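Local coordinates for protein 3-hydroxyacyl-CoA dehydrogenase (Archaeoglobus fulgidus, PDB 1ZEJ) that probably acts as an NAD(+)-dependent dehydrogenase of the 3-hydroxyacyl-CoA dehydrogenase family, possibly oxidising L-gulonate, and forms a homodimer, at residues Ile18-Met23 and Lys45-Ala50; Gly26-Ile31 and Val37-Val42; Glu52-Glu57 and Ile62-Thr67; Glu79-Phe82 and Asn86-Val89. All coordinates share one frame; numbering follows the deposited sequence.

Contact 1 (Ile18-Met23 and Lys45-Ala50); sequences IGAGLM and KALEAA
A20 meets one side of the helix carrying A46, L47 and A50, and its single methyl group does nearly all the touching. L47 is the longest side chain involved. Its CB leaves the helix pointing away from A20 and stays 5.2 Å from A20 CB. With chi1 at -67°, CG lies beside the backbone N and turns back, to 4.9 Å from A20 CB. There the chain forks: CD2 continues inward and reaches 4.1 Å from A20 CB, while CD1 swings off toward T65 and T66 at the end of the next strand. All this happens in the glycine-rich turn of a Rossmann-type nucleotide-binding fold, where 19-24 are predicted to bind NAD(+). G19 has backbone angles at which a CB would jam against the carbonyl O of I18, and G21 takes the N-cap position of helix 22-32. A20 lies between them, its N donating to the carboxylate of D41, itself a predicted NAD(+) contact, while its methyl faces helix 44-53. The other contacts of A20 are with alanines. Its CB sits 4.3 Å from A46 CB and 4.2 Å from A50 CB, so the methyl rests against residues one helical turn apart. A46 O, also near the A20 methyl, is already engaged, accepting from A50 N at 2.9 Å. The backbone of the turn touches as well, with A20 O 4.1 Å from A50 CB.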
loop_
_atom_site.group_PDB
_atom_site.type_symbol
_atom_site.label_atom_id
_atom_site.label_comp_id
_atom_site.label_asym_id
_atom_site.label_seq_id
_atom_site.Cartn_x
_atom_site.Cartn_y
_atom_site.Cartn_z
ATOM N N ILE A 18 -12.646 -3.937 -28.830
ATOM C CA ILE A 18 -12.058 -5.065 -29.538
ATOM C C ILE A 18 -11.537 -6.114 -28.564
ATOM O O ILE A 18 -10.570 -5.860 -27.818
ATOM C CB ILE A 18 -10.880 -4.609 -30.456
ATOM C CG1 ILE A 18 -11.333 -3.479 -31.361
ATOM C CG2 ILE A 18 -10.325 -5.797 -31.273
ATOM C CD1 ILE A 18 -10.230 -2.725 -32.013
ATOM N N GLY A 19 -12.188 -7.287 -28.563
ATOM C CA GLY A 19 -11.745 -8.399 -27.743
ATOM C C GLY A 19 -12.821 -8.689 -26.720
ATOM O O GLY A 19 -13.162 -7.819 -25.929
ATOM N N ALA A 20 -13.392 -9.885 -26.768
ATOM C CA ALA A 20 -14.519 -10.232 -25.919
ATOM C C ALA A 20 -14.065 -11.175 -24.781
ATOM O O ALA A 20 -14.853 -11.913 -24.228
ATOM C CB ALA A 20 -15.625 -10.883 -26.770
ATOM N N GLY A 21 -12.785 -11.146 -24.437
ATOM C CA GLY A 21 -12.295 -11.851 -23.237
ATOM C C GLY A 21 -12.719 -11.080 -22.001
ATOM O O GLY A 21 -13.508 -10.160 -22.084
ATOM N N LEU A 22 -12.233 -11.514 -20.843
ATOM C CA LEU A 22 -12.624 -10.930 -19.558
ATOM C C LEU A 22 -12.501 -9.392 -19.524
ATOM O O LEU A 22 -13.423 -8.692 -19.091
ATOM C CB LEU A 22 -11.756 -11.547 -18.443
ATOM C CG LEU A 22 -11.899 -10.972 -17.015
ATOM C CD1 LEU A 22 -13.229 -11.365 -16.409
ATOM C CD2 LEU A 22 -10.729 -11.482 -16.121
HETATM N N MSE A 23 -11.381 -8.867 -20.002
HETATM C CA MSE A 23 -11.140 -7.455 -19.867
HETATM C C MSE A 23 -12.072 -6.692 -20.837
HETATM O O MSE A 23 -12.708 -5.745 -20.404
HETATM C CB MSE A 23 -9.660 -7.098 -20.055
HETATM C CG MSE A 23 -8.792 -7.565 -18.878
HETATM SE SE MSE A 23 -9.377 -6.900 -17.082
HETATM C CE MSE A 23 -9.053 -5.103 -17.466
ATOM N N LYS A 45 -18.008 -17.692 -30.526
ATOM C CA LYS A 45 -18.125 -18.411 -29.266
ATOM C C LYS A 45 -17.765 -17.492 -28.113
ATOM O O LYS A 45 -18.410 -17.535 -27.082
ATOM C CB LYS A 45 -17.189 -19.624 -29.253
ATOM N N ALA A 46 -16.718 -16.688 -28.297
ATOM C CA ALA A 46 -16.326 -15.683 -27.291
ATOM C C ALA A 46 -17.415 -14.646 -27.110
ATOM O O ALA A 46 -17.695 -14.243 -25.993
ATOM C CB ALA A 46 -15.015 -15.018 -27.647
ATOM N N LEU A 47 -18.037 -14.227 -28.209
ATOM C CA LEU A 47 -19.118 -13.247 -28.163
ATOM C C LEU A 47 -20.334 -13.836 -27.418
ATOM O O LEU A 47 -20.983 -13.136 -26.649
ATOM C CB LEU A 47 -19.564 -12.859 -29.575
ATOM C CG LEU A 47 -18.574 -12.084 -30.456
ATOM C CD1 LEU A 47 -19.174 -11.972 -31.850
ATOM C CD2 LEU A 47 -18.299 -10.746 -29.828
ATOM N N GLU A 48 -20.654 -15.107 -27.673
ATOM C CA GLU A 48 -21.762 -15.765 -26.966
ATOM C C GLU A 48 -21.475 -15.917 -25.470
ATOM O O GLU A 48 -22.350 -15.692 -24.640
ATOM C CB GLU A 48 -22.148 -17.113 -27.602
ATOM C CG GLU A 48 -22.841 -16.951 -28.979
ATOM C CD GLU A 48 -23.404 -18.246 -29.521
ATOM O OE1 GLU A 48 -23.395 -19.258 -28.775
ATOM O OE2 GLU A 48 -23.863 -18.250 -30.693
ATOM N N ALA A 49 -20.250 -16.278 -25.127
ATOM C CA ALA A 49 -19.867 -16.393 -23.727
ATOM C C ALA A 49 -19.949 -15.022 -23.074
ATOM O O ALA A 49 -20.435 -14.900 -21.973
ATOM C CB ALA A 49 -18.469 -16.983 -23.582
ATOM N N ALA A 50 -19.507 -13.980 -23.768
ATOM C CA ALA A 50 -19.572 -12.630 -23.236
ATOM C C ALA A 50 -21.010 -12.218 -22.949
ATOM O O ALA A 50 -21.308 -11.638 -21.906
ATOM C CB ALA A 50 -18.903 -11.606 -24.235
#

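Contact 2 (Gly26-Ile31 and Val37-Val42); sequences GIAIAI and VVLQDV
No flat group takes part where A28 and I31 meet V37: the contact is made chiefly by methyl groups, with one backbone carbonyl beside them. The flat ends further along the strand are held by other partners, the Q40 amide bonding through NE2 to T66 O and the D41 carboxylate accepting from S43 N and A20 N. V37 touches with both branches. Its chi1 of 178° sets CG1 anti to the backbone N, which brings that branch to 3.9 Å from A28 CB. The other branch, CG2, lies 3.8 Å from A28 O and presses on I31, with V37 CG2 and I31 CG2 only 3.5 Å apart, tighter than usual for two methyls. The I31 and V37 side chains cross there at about a right angle. One step along the strand face, L39 CD1 touches A28 CB more lightly, at 4.3 Å. With an alanine in place of V37 both branches are gone, and the surfaces of A28 and I31 would probably face a gap. Helix 26-31 runs almost exactly against strand 37-40, at 173° and with 9.1 Å between the axes, as expected inside the beta-alpha-beta unit 14-18, 22-32, 36-40. Around it, I31 also rests on V15 of strand 14-18, V37 on I62 of strand 62-65, and L39 on A50 of helix 44-53.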
loop_
_atom_site.group_PDB
_atom_site.type_symbol
_atom_site.label_atom_id
_atom_site.label_comp_id
_atom_site.label_asym_id
_atom_site.label_seq_id
_atom_site.Cartn_x
_atom_site.Cartn_y
_atom_site.Cartn_z
ATOM N N GLY A 26 -15.553 -6.753 -19.607
ATOM C CA GLY A 26 -15.690 -5.854 -18.456
ATOM C C GLY A 26 -15.727 -4.389 -18.847
ATOM O O GLY A 26 -16.499 -3.607 -18.275
ATOM N N ILE A 27 -14.901 -4.008 -19.811
ATOM C CA ILE A 27 -14.865 -2.633 -20.327
ATOM C C ILE A 27 -16.223 -2.295 -20.982
ATOM O O ILE A 27 -16.775 -1.215 -20.776
ATOM C CB ILE A 27 -13.690 -2.413 -21.316
ATOM C CG1 ILE A 27 -12.308 -2.498 -20.612
ATOM C CG2 ILE A 27 -13.806 -1.080 -22.056
ATOM C CD1 ILE A 27 -11.156 -2.735 -21.583
ATOM N N ALA A 28 -16.757 -3.226 -21.765
ATOM C CA ALA A 28 -18.065 -3.062 -22.421
ATOM C C ALA A 28 -19.180 -2.858 -21.373
ATOM O O ALA A 28 -19.994 -1.951 -21.527
ATOM C CB ALA A 28 -18.374 -4.270 -23.296
ATOM N N ILE A 29 -19.120 -3.607 -20.265
ATOM C CA ILE A 29 -20.071 -3.454 -19.163
ATOM C C ILE A 29 -19.930 -2.107 -18.483
ATOM O O ILE A 29 -20.914 -1.450 -18.245
ATOM C CB ILE A 29 -19.959 -4.585 -18.125
ATOM C CG1 ILE A 29 -20.354 -5.912 -18.742
ATOM C CG2 ILE A 29 -20.770 -4.272 -16.870
ATOM C CD1 ILE A 29 -19.971 -7.110 -17.884
ATOM N N ALA A 30 -18.714 -1.684 -18.214
ATOM C CA ALA A 30 -18.464 -0.362 -17.621
ATOM C C ALA A 30 -19.001 0.774 -18.495
ATOM O O ALA A 30 -19.673 1.688 -18.024
ATOM C CB ALA A 30 -16.957 -0.182 -17.366
ATOM N N ILE A 31 -18.745 0.687 -19.791
ATOM C CA ILE A 31 -19.132 1.746 -20.697
ATOM C C ILE A 31 -20.666 1.778 -20.997
ATOM O O ILE A 31 -21.247 2.852 -21.193
ATOM C CB ILE A 31 -18.283 1.610 -21.985
ATOM C CG1 ILE A 31 -16.828 1.942 -21.637
ATOM C CG2 ILE A 31 -18.805 2.535 -23.100
ATOM C CD1 ILE A 31 -15.869 1.800 -22.736
ATOM N N VAL A 37 -22.274 0.483 -27.008
ATOM C CA VAL A 37 -21.064 -0.251 -27.251
ATOM C C VAL A 37 -21.224 -1.221 -28.415
ATOM O O VAL A 37 -22.240 -1.904 -28.537
ATOM C CB VAL A 37 -20.661 -1.038 -25.978
ATOM C CG1 VAL A 37 -19.410 -1.872 -26.217
ATOM C CG2 VAL A 37 -20.425 -0.037 -24.819
ATOM N N VAL A 38 -20.190 -1.283 -29.235
ATOM C CA VAL A 38 -19.995 -2.415 -30.158
ATOM C C VAL A 38 -18.821 -3.290 -29.646
ATOM O O VAL A 38 -17.681 -2.825 -29.510
ATOM C CB VAL A 38 -19.749 -1.925 -31.584
ATOM C CG1 VAL A 38 -19.628 -3.131 -32.506
ATOM C CG2 VAL A 38 -20.886 -1.047 -32.053
ATOM N N LEU A 39 -19.109 -4.535 -29.336
ATOM C CA LEU A 39 -18.110 -5.466 -28.822
ATOM C C LEU A 39 -17.783 -6.452 -29.912
ATOM O O LEU A 39 -18.669 -7.215 -30.359
ATOM C CB LEU A 39 -18.657 -6.192 -27.612
ATOM C CG LEU A 39 -17.710 -7.222 -26.936
ATOM C CD1 LEU A 39 -16.458 -6.554 -26.438
ATOM C CD2 LEU A 39 -18.416 -7.926 -25.790
ATOM N N GLN A 40 -16.525 -6.445 -30.336
ATOM C CA GLN A 40 -16.068 -7.237 -31.494
ATOM C C GLN A 40 -15.071 -8.342 -31.053
ATOM O O GLN A 40 -14.270 -8.153 -30.167
ATOM C CB GLN A 40 -15.433 -6.337 -32.543
ATOM C CG GLN A 40 -15.024 -7.048 -33.831
ATOM C CD GLN A 40 -13.598 -7.540 -33.831
ATOM O OE1 GLN A 40 -12.758 -7.000 -33.117
ATOM N NE2 GLN A 40 -13.300 -8.542 -34.671
ATOM N N ASP A 41 -15.161 -9.490 -31.684
ATOM C CA ASP A 41 -14.176 -10.529 -31.513
ATOM C C ASP A 41 -14.281 -11.405 -32.752
ATOM O O ASP A 41 -15.369 -11.614 -33.237
ATOM C CB ASP A 41 -14.518 -11.369 -30.261
ATOM C CG ASP A 41 -13.297 -12.181 -29.765
ATOM O OD1 ASP A 41 -12.931 -13.114 -30.484
ATOM O OD2 ASP A 41 -12.689 -11.847 -28.715
ATOM N N VAL A 42 -13.157 -11.933 -33.224
ATOM C CA VAL A 42 -13.157 -12.857 -34.350
ATOM C C VAL A 42 -13.866 -14.180 -34.009
ATOM O O VAL A 42 -14.318 -14.885 -34.910
ATOM C CB VAL A 42 -11.732 -13.129 -34.921
ATOM C CG1 VAL A 42 -11.169 -11.871 -35.554
ATOM C CG2 VAL A 42 -10.804 -13.699 -33.867
#

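Contact 3 (Glu52-Glu57 and Ile62-Thr67); sequences EQIPEE and IEFTTT
I54 and the pair I62 and F64 are joined by apolar contact alone, in two varieties. The first is aliphatic. I54 and I62 reach toward each other tip to tip, I54 CG2 ending 3.7 Å from I62 CD1. The second involves the ring. I54 CD1 comes in at the edge of F64, close to the ring plane, and lies 3.7 Å from F64 CE2 and 3.8 Å from F64 CZ. The split follows from the torsions of I54: chi1 of -75° puts CG2 anti to the backbone N, facing I62, while chi2 of 153° extends CD1 to the ring edge. One face of the ring is met from within the strand, where I62 CG2 sits 3.8 Å above its plane, displaced toward the rim. Polar interactions serve the strand end instead. T67 N donates to T65 OG1 at 3.1 Å with an N-H...O angle of 172°, forming an ST turn that closes the strand, and T66 O accepts from Q40 NE2. The segments belong to the beta-alpha-beta unit of strand 36-40, helix 44-53 and strand 62-65, the last being the outermost strand on this side of the sheet. I54 also touches I29 of helix 22-32, and L59 packs on both I54 and F64. Because dispersion and burial are all that join the two segments here, the fit depends on the shapes of the side chains and not on bond directions.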
loop_
_atom_site.group_PDB
_atom_site.type_symbol
_atom_site.label_atom_id
_atom_site.label_comp_id
_atom_site.label_asym_id
_atom_site.label_seq_id
_atom_site.Cartn_x
_atom_site.Cartn_y
_atom_site.Cartn_z
ATOM N N GLU A 52 -23.694 -13.858 -22.255
ATOM C CA GLU A 52 -24.289 -14.504 -21.097
ATOM C C GLU A 52 -23.666 -14.034 -19.785
ATOM O O GLU A 52 -24.224 -14.268 -18.751
ATOM C CB GLU A 52 -24.264 -16.024 -21.253
ATOM C CG GLU A 52 -22.893 -16.676 -21.275
ATOM C CD GLU A 52 -22.963 -18.182 -21.536
ATOM O OE1 GLU A 52 -24.065 -18.695 -21.837
ATOM O OE2 GLU A 52 -21.903 -18.852 -21.448
ATOM N N GLN A 53 -22.531 -13.332 -19.822
ATOM C CA GLN A 53 -21.967 -12.744 -18.597
ATOM C C GLN A 53 -22.345 -11.265 -18.410
ATOM O O GLN A 53 -22.009 -10.658 -17.395
ATOM C CB GLN A 53 -20.436 -12.877 -18.591
ATOM C CG GLN A 53 -19.930 -14.307 -18.642
ATOM C CD GLN A 53 -20.166 -15.045 -17.344
ATOM O OE1 GLN A 53 -20.940 -16.003 -17.285
ATOM N NE2 GLN A 53 -19.508 -14.591 -16.285
ATOM N N ILE A 54 -23.020 -10.670 -19.385
ATOM C CA ILE A 54 -23.351 -9.250 -19.312
ATOM C C ILE A 54 -24.734 -9.027 -18.641
ATOM O O ILE A 54 -25.710 -9.757 -18.935
ATOM C CB ILE A 54 -23.268 -8.619 -20.717
ATOM C CG1 ILE A 54 -21.783 -8.445 -21.111
ATOM C CG2 ILE A 54 -23.983 -7.283 -20.738
ATOM C CD1 ILE A 54 -21.511 -8.451 -22.561
ATOM N N PRO A 55 -24.822 -8.048 -17.718
ATOM C CA PRO A 55 -26.124 -7.848 -17.057
ATOM C C PRO A 55 -27.231 -7.581 -18.063
ATOM O O PRO A 55 -27.051 -6.842 -19.035
ATOM C CB PRO A 55 -25.890 -6.631 -16.152
ATOM C CG PRO A 55 -24.435 -6.600 -15.917
ATOM C CD PRO A 55 -23.799 -7.124 -17.181
ATOM N N GLU A 56 -28.386 -8.196 -17.829
ATOM C CA GLU A 56 -29.439 -8.220 -18.843
ATOM C C GLU A 56 -29.899 -6.817 -19.249
ATOM O O GLU A 56 -30.140 -6.556 -20.409
ATOM C CB GLU A 56 -30.624 -9.081 -18.345
ATOM C CG GLU A 56 -31.492 -9.578 -19.466
ATOM C CD GLU A 56 -32.319 -10.816 -19.118
ATOM O OE1 GLU A 56 -31.994 -11.549 -18.152
ATOM O OE2 GLU A 56 -33.299 -11.070 -19.854
ATOM N N GLU A 57 -29.968 -5.905 -18.286
ATOM C CA GLU A 57 -30.379 -4.521 -18.537
ATOM C C GLU A 57 -29.454 -3.771 -19.478
ATOM O O GLU A 57 -29.882 -2.765 -20.056
ATOM C CB GLU A 57 -30.434 -3.687 -17.257
ATOM C CG GLU A 57 -30.751 -4.443 -15.951
ATOM C CD GLU A 57 -29.517 -5.110 -15.369
ATOM O OE1 GLU A 57 -28.480 -4.412 -15.216
ATOM O OE2 GLU A 57 -29.613 -6.334 -15.093
ATOM N N ILE A 62 -25.486 -2.918 -26.189
ATOM C CA ILE A 62 -24.275 -3.596 -26.695
ATOM C C ILE A 62 -24.601 -4.386 -27.966
ATOM O O ILE A 62 -25.529 -5.199 -27.935
ATOM C CB ILE A 62 -23.656 -4.537 -25.623
ATOM C CG1 ILE A 62 -23.233 -3.756 -24.371
ATOM C CG2 ILE A 62 -22.384 -5.222 -26.168
ATOM C CD1 ILE A 62 -23.028 -4.615 -23.117
ATOM N N GLU A 63 -23.866 -4.133 -29.061
ATOM C CA GLU A 63 -23.956 -4.929 -30.290
ATOM C C GLU A 63 -22.766 -5.870 -30.246
ATOM O O GLU A 63 -21.657 -5.447 -29.919
ATOM C CB GLU A 63 -23.922 -4.064 -31.548
ATOM C CG GLU A 63 -23.727 -4.878 -32.862
ATOM C CD GLU A 63 -23.769 -4.007 -34.122
ATOM O OE1 GLU A 63 -24.115 -2.812 -34.008
ATOM O OE2 GLU A 63 -23.476 -4.535 -35.217
ATOM N N PHE A 64 -23.003 -7.143 -30.522
ATOM C CA PHE A 64 -21.925 -8.106 -30.639
ATOM C C PHE A 64 -21.658 -8.349 -32.127
ATOM O O PHE A 64 -22.601 -8.569 -32.900
ATOM C CB PHE A 64 -22.302 -9.394 -29.946
ATOM C CG PHE A 64 -22.648 -9.213 -28.489
ATOM C CD1 PHE A 64 -23.928 -8.821 -28.112
ATOM C CD2 PHE A 64 -21.717 -9.474 -27.508
ATOM C CE1 PHE A 64 -24.253 -8.634 -26.772
ATOM C CE2 PHE A 64 -22.057 -9.322 -26.157
ATOM C CZ PHE A 64 -23.321 -8.892 -25.821
ATOM N N THR A 65 -20.395 -8.352 -32.531
ATOM C CA THR A 65 -20.070 -8.551 -33.946
ATOM C C THR A 65 -18.699 -9.164 -34.141
ATOM O O THR A 65 -17.831 -9.054 -33.280
ATOM C CB THR A 65 -20.101 -7.182 -34.652
ATOM O OG1 THR A 65 -19.825 -7.326 -36.040
ATOM C CG2 THR A 65 -19.106 -6.219 -34.060
ATOM N N THR A 66 -18.481 -9.737 -35.321
ATOM C CA THR A 66 -17.159 -10.216 -35.668
ATOM C C THR A 66 -16.424 -9.313 -36.628
ATOM O O THR A 66 -15.249 -9.576 -36.906
ATOM C CB THR A 66 -17.230 -11.608 -36.325
ATOM O OG1 THR A 66 -18.146 -11.570 -37.438
ATOM C CG2 THR A 66 -17.741 -12.641 -35.328
ATOM N N THR A 67 -17.075 -8.244 -37.108
ATOM C CA THR A 67 -16.482 -7.370 -38.113
ATOM C C THR A 67 -16.311 -5.904 -37.636
ATOM O O THR A 67 -16.746 -5.521 -36.538
ATOM C CB THR A 67 -17.316 -7.463 -39.434
ATOM O OG1 THR A 67 -18.695 -7.242 -39.143
ATOM C CG2 THR A 67 -17.154 -8.849 -40.029
#

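Contact 4 (Glu79-Phe82 and Asn86-Val89); sequences EAVF and NTKV
E79 and K88 form the tight, polar part of this contact, a salt bridge in which the two side chains cross at about a right angle. E79 CG is anti to the backbone N, and the bend at chi2 (-80°) folds the carboxylate back along its own loop. OE2 is gripped from two sides. Its syn lone pair takes K88 NZ at 2.7 Å, and its anti lone pair accepts from V81 N at 2.6 Å, nearly straight at 172°. OE1 adds only a weak bond to K88 NZ, 3.2 Å, and takes a stronger partner in S105 OG. K88 runs extended to CE and turns at chi4, which brings NZ to the carboxylate; NZ also donates to S105 OG and N106 O. A lysine in place of E79 would probably strip K88 of its counter-charge, set two like charges close together and leave V81 N without its acceptor. Packing is looser toward V81, F82 and T87. V81 CG2 lies 4.0 Å from K88 CG and the same distance from T87 CG2, and the exposed F82 offers mainly its carbonyl, with F82 O 3.7 Å from K88 CE. A water bridges the segments, donating to V81 O at 2.6 Å and accepting from K88 NZ at 2.9 Å. T87 turns its hydroxyl to D84. The arrangement occupies the loop after strand 76-79 and the start of helix 85-96 in the Rossmann-type domain, where K88 and nearby E83 are predicted to contact NAD(+).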
loop_
_atom_site.group_PDB
_atom_site.type_symbol
_atom_site.label_atom_id
_atom_site.label_comp_id
_atom_site.label_asym_id
_atom_site.label_seq_id
_atom_site.Cartn_x
_atom_site.Cartn_y
_atom_site.Cartn_z
ATOM N N GLU A 79 -9.094 -1.217 -27.286
ATOM C CA GLU A 79 -8.557 -2.499 -27.703
ATOM C C GLU A 79 -8.098 -3.312 -26.478
ATOM O O GLU A 79 -7.351 -2.817 -25.639
ATOM C CB GLU A 79 -7.452 -2.283 -28.745
ATOM C CG GLU A 79 -6.617 -3.530 -29.018
ATOM C CD GLU A 79 -5.564 -3.787 -27.970
ATOM O OE1 GLU A 79 -4.689 -2.931 -27.818
ATOM O OE2 GLU A 79 -5.595 -4.845 -27.298
ATOM N N ALA A 80 -8.616 -4.534 -26.335
ATOM C CA ALA A 80 -8.239 -5.400 -25.238
ATOM C C ALA A 80 -7.968 -6.802 -25.732
ATOM O O ALA A 80 -8.605 -7.744 -25.264
ATOM C CB ALA A 80 -9.343 -5.422 -24.189
ATOM N N VAL A 81 -7.021 -6.962 -26.657
ATOM C CA VAL A 81 -6.711 -8.280 -27.209
ATOM C C VAL A 81 -5.512 -8.876 -26.462
ATOM O O VAL A 81 -4.997 -8.268 -25.524
ATOM C CB VAL A 81 -6.462 -8.233 -28.738
ATOM C CG1 VAL A 81 -7.669 -7.670 -29.462
ATOM C CG2 VAL A 81 -5.211 -7.411 -29.112
ATOM N N PHE A 82 -5.079 -10.060 -26.877
ATOM C CA PHE A 82 -3.921 -10.713 -26.247
ATOM C C PHE A 82 -2.719 -9.768 -26.029
ATOM O O PHE A 82 -2.400 -8.942 -26.879
ATOM C CB PHE A 82 -3.505 -11.963 -27.037
ATOM C CG PHE A 82 -2.505 -12.804 -26.315
ATOM C CD1 PHE A 82 -2.914 -13.716 -25.351
ATOM C CD2 PHE A 82 -1.158 -12.658 -26.565
ATOM C CE1 PHE A 82 -1.985 -14.504 -24.658
ATOM C CE2 PHE A 82 -0.212 -13.420 -25.884
ATOM C CZ PHE A 82 -0.627 -14.346 -24.917
ATOM N N ASN A 86 3.043 -7.588 -31.375
ATOM C CA ASN A 86 2.644 -7.725 -32.775
ATOM C C ASN A 86 1.120 -7.879 -32.962
ATOM O O ASN A 86 0.544 -7.362 -33.937
ATOM C CB ASN A 86 3.377 -8.887 -33.469
ATOM C CG ASN A 86 4.883 -8.723 -33.461
ATOM O OD1 ASN A 86 5.619 -9.706 -33.611
ATOM N ND2 ASN A 86 5.357 -7.491 -33.286
ATOM N N THR A 87 0.465 -8.573 -32.029
ATOM C CA THR A 87 -0.993 -8.757 -32.101
ATOM C C THR A 87 -1.692 -7.415 -31.921
ATOM O O THR A 87 -2.619 -7.083 -32.673
ATOM C CB THR A 87 -1.518 -9.726 -31.039
ATOM O OG1 THR A 87 -0.825 -10.986 -31.114
ATOM C CG2 THR A 87 -3.018 -9.962 -31.225
ATOM N N LYS A 88 -1.261 -6.647 -30.937
ATOM C CA LYS A 88 -1.869 -5.332 -30.687
ATOM C C LYS A 88 -1.631 -4.385 -31.852
ATOM O O LYS A 88 -2.560 -3.733 -32.321
ATOM C CB LYS A 88 -1.356 -4.709 -29.373
ATOM C CG LYS A 88 -1.891 -5.456 -28.147
ATOM C CD LYS A 88 -1.559 -4.766 -26.837
ATOM C CE LYS A 88 -2.299 -5.415 -25.639
ATOM N NZ LYS A 88 -3.654 -4.770 -25.414
ATOM N N VAL A 89 -0.387 -4.356 -32.337
ATOM C CA VAL A 89 -0.039 -3.517 -33.480
ATOM C C VAL A 89 -0.914 -3.875 -34.694
ATOM O O VAL A 89 -1.459 -2.998 -35.359
ATOM C CB VAL A 89 1.465 -3.630 -33.773
ATOM C CG1 VAL A 89 1.853 -3.067 -35.178
ATOM C CG2 VAL A 89 2.206 -2.933 -32.692
HETATM O O HOH W 1 -4.960 -6.565 -23.505
#

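Overall arrangement
All four contacts lie in the NAD-binding domain. Contacts 1 and 2 meet where the glycine-rich turn passes the end of strand 36-40: G19 N is 2.8 Å from Q40 O, a probable hydrogen bond joining the turn to that strand, and G19 O packs 3.6 Å from L39 CD1. The link from A20 to D41 joins two residues of the predicted NAD(+) site. Contact 3 continues the sheet outward from contact 2, with L39 N 2.8 Å from E63 O. On the other side of strand 14-18, I18 O pairs with A80 N at 2.8 Å, linking contact 1 to contact 4 and so to K88. Contacts 3 and 4 do not touch, their nearest atoms being about 11 Å apart.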